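Side-chain contacts in xylose isomerase-like TIM barrel (Anabaena variabilis ATCC 29413, PDB 2QW5), which probably acts as a zinc-dependent sugar or sugar-phosphate isomerase or epimerase, and binds D-xylose beside a zinc ion in its TIM barrel: residues A[164-167]-A[168-171]; A[183-186]-A[187-191]; A[115-118]-A[119-123]; A[197-200]-A[201-205]. All blocks are in the same frame, centred on the assembly; numbering follows the deposited sequence. Where two conformers were deposited one is given.

Interaction 1 (A[164-167]-A[168-171])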
# COMPACT_ATOMS: atom_id res chain seq x y z
N PRO A 164 -17.46 -24.01 -15.77
CA PRO A 164 -18.55 -24.89 -15.33
C PRO A 164 -19.47 -24.28 -14.27
O PRO A 164 -20.63 -24.63 -14.23
CB PRO A 164 -17.82 -26.13 -14.78
CG PRO A 164 -16.40 -25.96 -15.12
CD PRO A 164 -16.12 -24.55 -15.45
N ILE A 165 -18.93 -23.37 -13.44
CA ILE A 165 -19.71 -22.71 -12.39
C ILE A 165 -20.70 -21.73 -12.99
O ILE A 165 -21.87 -21.70 -12.58
CB ILE A 165 -18.81 -22.04 -11.34
CG1 ILE A 165 -17.90 -23.08 -10.63
CG2 ILE A 165 -19.66 -21.22 -10.32
CD1 ILE A 165 -18.65 -24.10 -9.72
N LEU A 166 -20.23 -20.94 -13.97
CA LEU A 166 -21.10 -20.00 -14.69
C LEU A 166 -22.18 -20.74 -15.50
O LEU A 166 -23.32 -20.24 -15.62
CB LEU A 166 -20.29 -19.00 -15.55
CG LEU A 166 -19.75 -17.74 -14.85
CD1 LEU A 166 -20.93 -16.83 -14.41
CD2 LEU A 166 -18.91 -18.03 -13.67
N ASP A 167 -21.84 -21.92 -16.04
CA ASP A 167 -22.80 -22.71 -16.82
C ASP A 167 -23.96 -23.11 -15.87
O ASP A 167 -25.14 -22.93 -16.21
CB ASP A 167 -22.10 -23.96 -17.44
CG ASP A 167 -22.42 -24.17 -18.92
OD1 ASP A 167 -23.50 -23.75 -19.39
OD2 ASP A 167 -21.56 -24.78 -19.63
N LYS A 168 -23.60 -23.60 -14.67
CA LYS A 168 -24.60 -24.01 -13.66
C LYS A 168 -25.46 -22.82 -13.20
O LYS A 168 -26.69 -22.91 -13.04
CB LYS A 168 -23.95 -24.70 -12.45
CG LYS A 168 -23.46 -26.14 -12.71
CD LYS A 168 -24.62 -27.11 -13.01
CE LYS A 168 -24.15 -28.54 -13.26
NZ LYS A 168 -23.40 -28.67 -14.54
N LEU A 169 -24.82 -21.68 -13.03
CA LEU A 169 -25.55 -20.43 -12.68
C LEU A 169 -26.50 -20.04 -13.82
O LEU A 169 -27.58 -19.55 -13.55
CB LEU A 169 -24.56 -19.27 -12.39
CG LEU A 169 -25.18 -17.93 -11.91
CD1 LEU A 169 -25.77 -18.12 -10.52
CD2 LEU A 169 -24.13 -16.84 -11.90
N GLY A 170 -26.10 -20.23 -15.09
CA GLY A 170 -26.98 -19.94 -16.25
C GLY A 170 -28.25 -20.80 -16.24
O GLY A 170 -29.38 -20.31 -16.40
N GLU A 171 -28.07 -22.10 -16.04
CA GLU A 171 -29.22 -23.05 -15.93
C GLU A 171 -30.17 -22.63 -14.83
O GLU A 171 -31.37 -22.62 -15.04
CB GLU A 171 -28.73 -24.45 -15.66
CG GLU A 171 -28.00 -25.00 -16.87
CD GLU A 171 -27.29 -26.32 -16.62
OE1 GLU A 171 -27.37 -26.89 -15.50
OE2 GLU A 171 -26.62 -26.79 -17.55
O HOH W 1 -21.36 -26.88 -15.48
O HOH W 2 -26.05 -25.41 -19.84
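Leu169 turns CG away from its backbone N (chi1 -175°), and Lys168 folds back through bends at chi2 and chi4; the first brings a leucine alongside Leu166, the second lets an amine reach a water bound to the carbonyl of Pro164. Both lie on helix 148-176, one of the outer helices of the TIM barrel. Leu166 and Leu169 run side by side and point the same way, CD1 of Leu166 lying 4.1 Å from CD2 of Leu169. This apolar side faces inward, where Leu166 packs on Ile130 and Leu169 on Leu111 and Val115 of helix 101-120. The opposite character appears at Lys168, whose CG passes 3.5 Å from Pro164 O. Its NZ gives a hydrogen bond of 2.9 Å to the water, which in turn donates to Pro164 O, so this carbonyl serves both the water and Lys168 N of the helix. Asp167 has its main partners in the backbone N atoms of Lys207 and Ser208, beyond helix 196-203. In the conformer given, one of two for Asp167, a second water joins it to Glu171, two carboxylates of like charge: the water donates to Asp167 OD1 at 3.1 Å and to Glu171 OE2 at 2.7 Å.

Interaction 2 (A[183-186]-A[187-191]). With ZN (zinc ion), chain D; XLS (D-xylose), chain C.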
# COMPACT_ATOMS: atom_id res chain seq x y z
N GLU A 183 -19.64 -8.45 -17.64
CA GLU A 183 -19.09 -7.18 -18.10
C GLU A 183 -17.57 -7.20 -18.33
O GLU A 183 -16.82 -7.51 -17.42
CB GLU A 183 -19.43 -6.10 -17.05
CG GLU A 183 -19.14 -4.67 -17.53
CD GLU A 183 -19.41 -3.61 -16.48
OE1 GLU A 183 -19.52 -3.98 -15.28
OE2 GLU A 183 -19.51 -2.41 -16.90
N PRO A 184 -17.12 -6.91 -19.58
CA PRO A 184 -15.71 -6.62 -19.80
C PRO A 184 -15.47 -5.27 -19.12
O PRO A 184 -16.27 -4.36 -19.31
CB PRO A 184 -15.59 -6.47 -21.32
CG PRO A 184 -16.86 -6.99 -21.87
CD PRO A 184 -17.88 -6.80 -20.84
N ILE A 185 -14.44 -5.20 -18.29
CA ILE A 185 -14.12 -3.98 -17.51
C ILE A 185 -12.67 -3.63 -17.77
O ILE A 185 -11.84 -4.52 -17.80
CB ILE A 185 -14.38 -4.23 -16.01
CG1 ILE A 185 -15.89 -4.25 -15.74
CG2 ILE A 185 -13.73 -3.16 -15.11
CD1 ILE A 185 -16.30 -4.68 -14.34
N THR A 186 -12.37 -2.36 -17.90
CA THR A 186 -11.03 -1.87 -18.18
C THR A 186 -9.97 -2.40 -17.24
O THR A 186 -10.23 -2.63 -16.06
CB THR A 186 -10.95 -0.31 -18.16
OG1 THR A 186 -9.60 0.10 -18.45
CG2 THR A 186 -11.36 0.30 -16.81
N HIS A 187 -8.78 -2.63 -17.80
CA HIS A 187 -7.57 -3.01 -17.05
C HIS A 187 -7.27 -2.05 -15.87
O HIS A 187 -6.65 -2.45 -14.90
CB HIS A 187 -6.34 -3.00 -17.97
CG HIS A 187 -5.96 -1.62 -18.45
ND1 HIS A 187 -4.97 -0.87 -17.85
CD2 HIS A 187 -6.49 -0.84 -19.42
CE1 HIS A 187 -4.89 0.29 -18.46
NE2 HIS A 187 -5.80 0.34 -19.42
N TRP A 188 -7.67 -0.78 -15.99
CA TRP A 188 -7.52 0.17 -14.90
C TRP A 188 -8.24 -0.25 -13.63
O TRP A 188 -7.77 0.11 -12.54
CB TRP A 188 -7.96 1.58 -15.30
CG TRP A 188 -6.95 2.33 -16.10
CD1 TRP A 188 -7.07 2.71 -17.38
CD2 TRP A 188 -5.66 2.79 -15.66
NE1 TRP A 188 -5.95 3.39 -17.78
CE2 TRP A 188 -5.08 3.48 -16.74
CE3 TRP A 188 -4.95 2.72 -14.46
CZ2 TRP A 188 -3.80 4.06 -16.66
CZ3 TRP A 188 -3.69 3.35 -14.37
CH2 TRP A 188 -3.13 3.99 -15.48
N GLU A 189 -9.36 -0.97 -13.77
CA GLU A 189 -10.18 -1.40 -12.63
C GLU A 189 -10.08 -2.85 -12.22
O GLU A 189 -10.36 -3.12 -11.08
CB GLU A 189 -11.65 -1.13 -12.90
CG GLU A 189 -12.02 0.31 -13.14
CD GLU A 189 -13.50 0.47 -13.42
OE1 GLU A 189 -14.33 -0.15 -12.74
OE2 GLU A 189 -13.82 1.27 -14.29
N THR A 190 -9.68 -3.79 -13.08
CA THR A 190 -9.75 -5.20 -12.70
C THR A 190 -8.82 -6.00 -13.61
O THR A 190 -8.55 -5.52 -14.69
CB THR A 190 -11.25 -5.66 -12.80
OG1 THR A 190 -11.47 -6.80 -11.94
CG2 THR A 190 -11.71 -5.93 -14.23
N PRO A 191 -8.31 -7.17 -13.17
CA PRO A 191 -7.36 -7.95 -14.00
C PRO A 191 -7.90 -8.59 -15.27
O PRO A 191 -7.14 -8.81 -16.22
CB PRO A 191 -6.84 -9.00 -13.03
CG PRO A 191 -7.95 -9.17 -12.08
CD PRO A 191 -8.48 -7.81 -11.85
ZN ZN D . -20.54 -0.62 -16.37
C1 XLS C . -17.69 -0.95 -12.45
C2 XLS C . -18.22 -2.26 -11.89
C3 XLS C . -18.15 -2.37 -10.33
C4 XLS C . -19.33 -3.08 -9.69
O1 XLS C . -16.97 -0.79 -13.68
O2 XLS C . -19.52 -2.56 -12.41
O3 XLS C . -18.00 -1.18 -9.56
O4 XLS C . -19.52 -4.29 -10.36
O HOH W 3 -19.00 -0.24 -15.09
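The zinc site and D-xylose pocket of this TIM barrel lie at one end of a tight turn in the loop after strand 179-182. Glu183 OE2 binds the zinc ion at 2.1 Å, with Asp216, Gln247, Glu281 and a water completing the site, while its OE1 accepts a hydrogen bond from O2 of the xylose. Across the turn Ile185 meets Thr190 nearly at right angles, CG2 to CG2 at 3.5 Å, and its CD1 reaches the sugar, 3.9 Å from C2. Thr186 holds the turn with two groups. Its carbonyl O accepts both Glu189 N, from above the carbonyl plane at 3.0 Å, and Thr190 N, in that plane. With chi1 at 180°, its OG1 receives Trp188 N in a nearly straight bond of 3.2 Å and also pairs with Asp223. A valine in place of Thr186 would probably leave Trp188 N and Asp223 OD1 without their shared hydroxyl partner, though the carbonyl bonds could remain. Thr186 CG2 lies against Glu189, whose OE1 is hydrogen-bonded to Tyr134. Trp188 stacks on Trp188 of the second subunit, and His187 CE1 sits 3.3 Å above the plane of the Trp188 indole, offset toward its rim.

Interaction 3 (A[115-118]-A[119-123])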
# COMPACT_ATOMS: atom_id res chain seq x y z
N VAL A 115 -29.02 -13.85 -7.97
CA VAL A 115 -30.05 -14.11 -9.01
C VAL A 115 -31.47 -14.02 -8.32
O VAL A 115 -32.35 -13.42 -8.87
CB VAL A 115 -29.89 -15.48 -9.76
CG1 VAL A 115 -31.11 -15.79 -10.66
CG2 VAL A 115 -28.58 -15.57 -10.62
N ASP A 116 -31.67 -14.67 -7.16
CA ASP A 116 -32.95 -14.63 -6.43
C ASP A 116 -33.39 -13.22 -6.08
O ASP A 116 -34.56 -12.87 -6.24
CB ASP A 116 -32.91 -15.42 -5.11
CG ASP A 116 -32.78 -16.93 -5.31
OD1 ASP A 116 -33.03 -17.43 -6.42
OD2 ASP A 116 -32.48 -17.61 -4.31
N ILE A 117 -32.44 -12.42 -5.59
CA ILE A 117 -32.72 -10.99 -5.27
C ILE A 117 -33.14 -10.20 -6.54
O ILE A 117 -34.04 -9.35 -6.50
CB ILE A 117 -31.42 -10.35 -4.64
CG1 ILE A 117 -31.18 -10.91 -3.23
CG2 ILE A 117 -31.43 -8.81 -4.69
CD1 ILE A 117 -29.83 -10.49 -2.65
N THR A 118 -32.46 -10.46 -7.66
CA THR A 118 -32.78 -9.81 -8.94
C THR A 118 -34.23 -10.07 -9.29
O THR A 118 -34.98 -9.12 -9.51
CB THR A 118 -31.83 -10.27 -10.09
OG1 THR A 118 -30.51 -9.96 -9.70
CG2 THR A 118 -32.15 -9.53 -11.43
N ALA A 119 -34.63 -11.33 -9.23
CA ALA A 119 -36.00 -11.76 -9.52
C ALA A 119 -36.99 -11.13 -8.54
O ALA A 119 -38.03 -10.62 -8.97
CB ALA A 119 -36.08 -13.29 -9.50
N ALA A 120 -36.66 -11.10 -7.24
CA ALA A 120 -37.54 -10.49 -6.19
C ALA A 120 -37.78 -9.03 -6.44
O ALA A 120 -38.84 -8.51 -6.09
CB ALA A 120 -36.99 -10.73 -4.75
N LEU A 121 -36.80 -8.37 -7.07
CA LEU A 121 -36.94 -6.97 -7.53
C LEU A 121 -37.66 -6.85 -8.87
O LEU A 121 -37.71 -5.76 -9.44
CB LEU A 121 -35.55 -6.29 -7.59
CG LEU A 121 -34.83 -6.02 -6.26
CD1 LEU A 121 -33.39 -5.63 -6.43
CD2 LEU A 121 -35.55 -4.91 -5.53
N GLY A 122 -38.23 -7.95 -9.40
CA GLY A 122 -38.88 -7.98 -10.70
C GLY A 122 -37.94 -7.90 -11.89
O GLY A 122 -38.40 -7.75 -13.02
N GLY A 123 -36.63 -8.05 -11.63
CA GLY A 123 -35.63 -7.81 -12.62
C GLY A 123 -35.39 -9.01 -13.49
O GLY A 123 -35.51 -10.16 -13.04
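Ile117, on the last turn of helix 101-120, and Leu121, just past its end, lie side by side and point the same way, where a Schellman motif ends the helix. The touching branches are CG2 of Ile117 and CD1 of Leu121, 4.1 Å apart. Leu121 sets CG opposite its own carbonyl carbon (chi1 -69°), a placement that lays CG over the preceding turn, 3.4 Å from Ile117 O. Both side chains also pack on Ile52, extending the apolar patch beyond the helix. Thr118 is turned otherwise: its OG1 bonds to Arg114 O and Thr86 OG1, while Met126 of strand 125-128 packs against the side chain. On another side Ala120 offers only CB, which comes 3.6 Å from Asp116 O and lies against helix 60-76. Asp116 itself directs OD1 to Tyr172 of helix 148-176. The helix end turns on Gly122, whose positive phi (72°) reverses the chain within the beta-alpha-beta unit leading to strand 125-128. Thr118 O takes a weak bond from Leu121 N, and the two Schellman bonds run from Gly122 N to Ala119 O at 2.7 Å and from Gly123 N to Thr118 O at 2.9 Å.

Interaction 4 (A[197-200]-A[201-205])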
# COMPACT_ATOMS: atom_id res chain seq x y z
N SER A 197 -13.17 -9.45 -26.66
CA SER A 197 -12.52 -10.67 -27.24
C SER A 197 -12.22 -11.71 -26.14
O SER A 197 -12.39 -12.94 -26.35
CB SER A 197 -11.24 -10.31 -28.02
OG SER A 197 -10.27 -9.73 -27.16
N GLN A 198 -11.79 -11.23 -24.97
CA GLN A 198 -11.47 -12.09 -23.83
C GLN A 198 -12.75 -12.71 -23.25
O GLN A 198 -12.74 -13.87 -22.84
CB GLN A 198 -10.72 -11.29 -22.74
CG GLN A 198 -9.34 -10.79 -23.22
CD GLN A 198 -8.70 -9.74 -22.37
OE1 GLN A 198 -9.39 -9.02 -21.62
NE2 GLN A 198 -7.35 -9.65 -22.43
N LEU A 199 -13.83 -11.93 -23.14
CA LEU A 199 -15.12 -12.47 -22.66
C LEU A 199 -15.75 -13.45 -23.67
O LEU A 199 -16.36 -14.44 -23.26
CB LEU A 199 -16.09 -11.35 -22.33
CG LEU A 199 -17.44 -11.73 -21.73
CD1 LEU A 199 -17.31 -12.72 -20.57
CD2 LEU A 199 -18.16 -10.45 -21.29
N ILE A 200 -15.60 -13.18 -24.97
CA ILE A 200 -16.11 -14.04 -26.03
C ILE A 200 -15.39 -15.38 -25.93
O ILE A 200 -16.05 -16.44 -25.99
CB ILE A 200 -16.01 -13.42 -27.42
CG1 ILE A 200 -17.16 -12.41 -27.62
CG2 ILE A 200 -16.15 -14.49 -28.51
CD1 ILE A 200 -17.04 -11.56 -28.85
N GLU A 201 -14.08 -15.35 -25.74
CA GLU A 201 -13.27 -16.58 -25.55
C GLU A 201 -13.72 -17.40 -24.30
O GLU A 201 -13.82 -18.62 -24.36
CB GLU A 201 -11.79 -16.22 -25.46
CG GLU A 201 -10.82 -17.43 -25.40
CD GLU A 201 -9.32 -17.05 -25.52
OE1 GLU A 201 -8.97 -15.84 -25.76
OE2 GLU A 201 -8.48 -17.97 -25.38
N PHE A 202 -14.00 -16.70 -23.20
CA PHE A 202 -14.50 -17.32 -21.97
C PHE A 202 -15.81 -18.04 -22.23
O PHE A 202 -15.98 -19.22 -21.82
CB PHE A 202 -14.69 -16.28 -20.84
CG PHE A 202 -15.36 -16.85 -19.60
CD1 PHE A 202 -14.63 -17.59 -18.68
CD2 PHE A 202 -16.72 -16.66 -19.37
CE1 PHE A 202 -15.24 -18.13 -17.55
CE2 PHE A 202 -17.35 -17.22 -18.22
CZ PHE A 202 -16.60 -17.94 -17.31
N LEU A 203 -16.74 -17.33 -22.87
CA LEU A 203 -18.06 -17.88 -23.19
C LEU A 203 -18.08 -19.10 -24.10
O LEU A 203 -19.06 -19.84 -24.05
CB LEU A 203 -19.00 -16.81 -23.71
CG LEU A 203 -19.40 -15.73 -22.69
CD1 LEU A 203 -20.05 -14.60 -23.42
CD2 LEU A 203 -20.32 -16.21 -21.57
N LYS A 204 -17.02 -19.33 -24.88
CA LYS A 204 -16.94 -20.52 -25.75
C LYS A 204 -17.02 -21.80 -24.90
O LYS A 204 -17.45 -22.84 -25.40
CB LYS A 204 -15.66 -20.50 -26.62
CG LYS A 204 -15.53 -19.33 -27.64
CD LYS A 204 -16.37 -19.49 -28.91
CE LYS A 204 -16.39 -18.25 -29.84
NZ LYS A 204 -15.12 -17.67 -30.30
N GLY A 205 -16.59 -21.72 -23.64
CA GLY A 205 -16.67 -22.85 -22.69
C GLY A 205 -17.88 -22.90 -21.76
O GLY A 205 -17.90 -23.71 -20.82
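Leu199 makes apolar contacts with both Phe202 and Leu203, forming the inward side of helix 196-203 in the TIM barrel. Its CD1 approaches CD2 of the Phe202 ring at 4.2 Å, the two side chains slanting across one another. Leu199 CG, held opposite the backbone N (chi1 -176°), lies equally far from Leu203 CD1. Leu203 fits more closely against the backbone: its CG comes within 3.4 Å of Leu199 O, the same oxygen that accepts Leu203 N at 2.9 Å. All three of these side chains are buried.

The other side of the helix is looser and faces solvent in part. Ile200 is partly exposed, and its carbonyl O lies 3.4 Å from CG of Lys204, whose bent chain slants past the Ile200 side chain at its far end. In the conformer given, one of two, NZ curls back to 3.8 Å from Ile200 CG2, a contact that is therefore doubtful; this end is probably mobile. The backbone slackens here too, since Lys204 N to Ile200 O is a weak bond. Glu201 extends its carboxylate away from the turn, at an exposed position.

In the beta-alpha-beta unit of strand 179-182, helix 196-203 and strand 211-216, the buried side lies on the barrel wall: Leu199 and Leu203 touch Ile182 and Val213, and Phe202 touches Ile182. Helix 227-240 borders the other side, where Tyr236 packs on both Ile200 and Lys204 and Gln233 on Ile200 and Ser197.

Along the chain the order is interaction 3, 1, 2, 4, all within one eight-stranded TIM barrel. Interactions 3, 1 and 4 lie on successive outer helices, 101-120, 148-176 and 196-203, whereas interaction 2 occupies the loop joining strand 179-182 to the last of these. Neighbouring helices meet directly: Val115 packs on Leu169, linking interactions 3 and 1 with centres about 17 Å apart, and Leu166 packs on Phe202, linking 1 and 4 at about 14 Å. Interactions 2 and 3 are about 25 Å apart between centres, on opposite sides of the chain's centre. Among these contacts interaction 4 alone touches interaction 2, through Leu199 on Pro184, next to the zinc ligand Glu183.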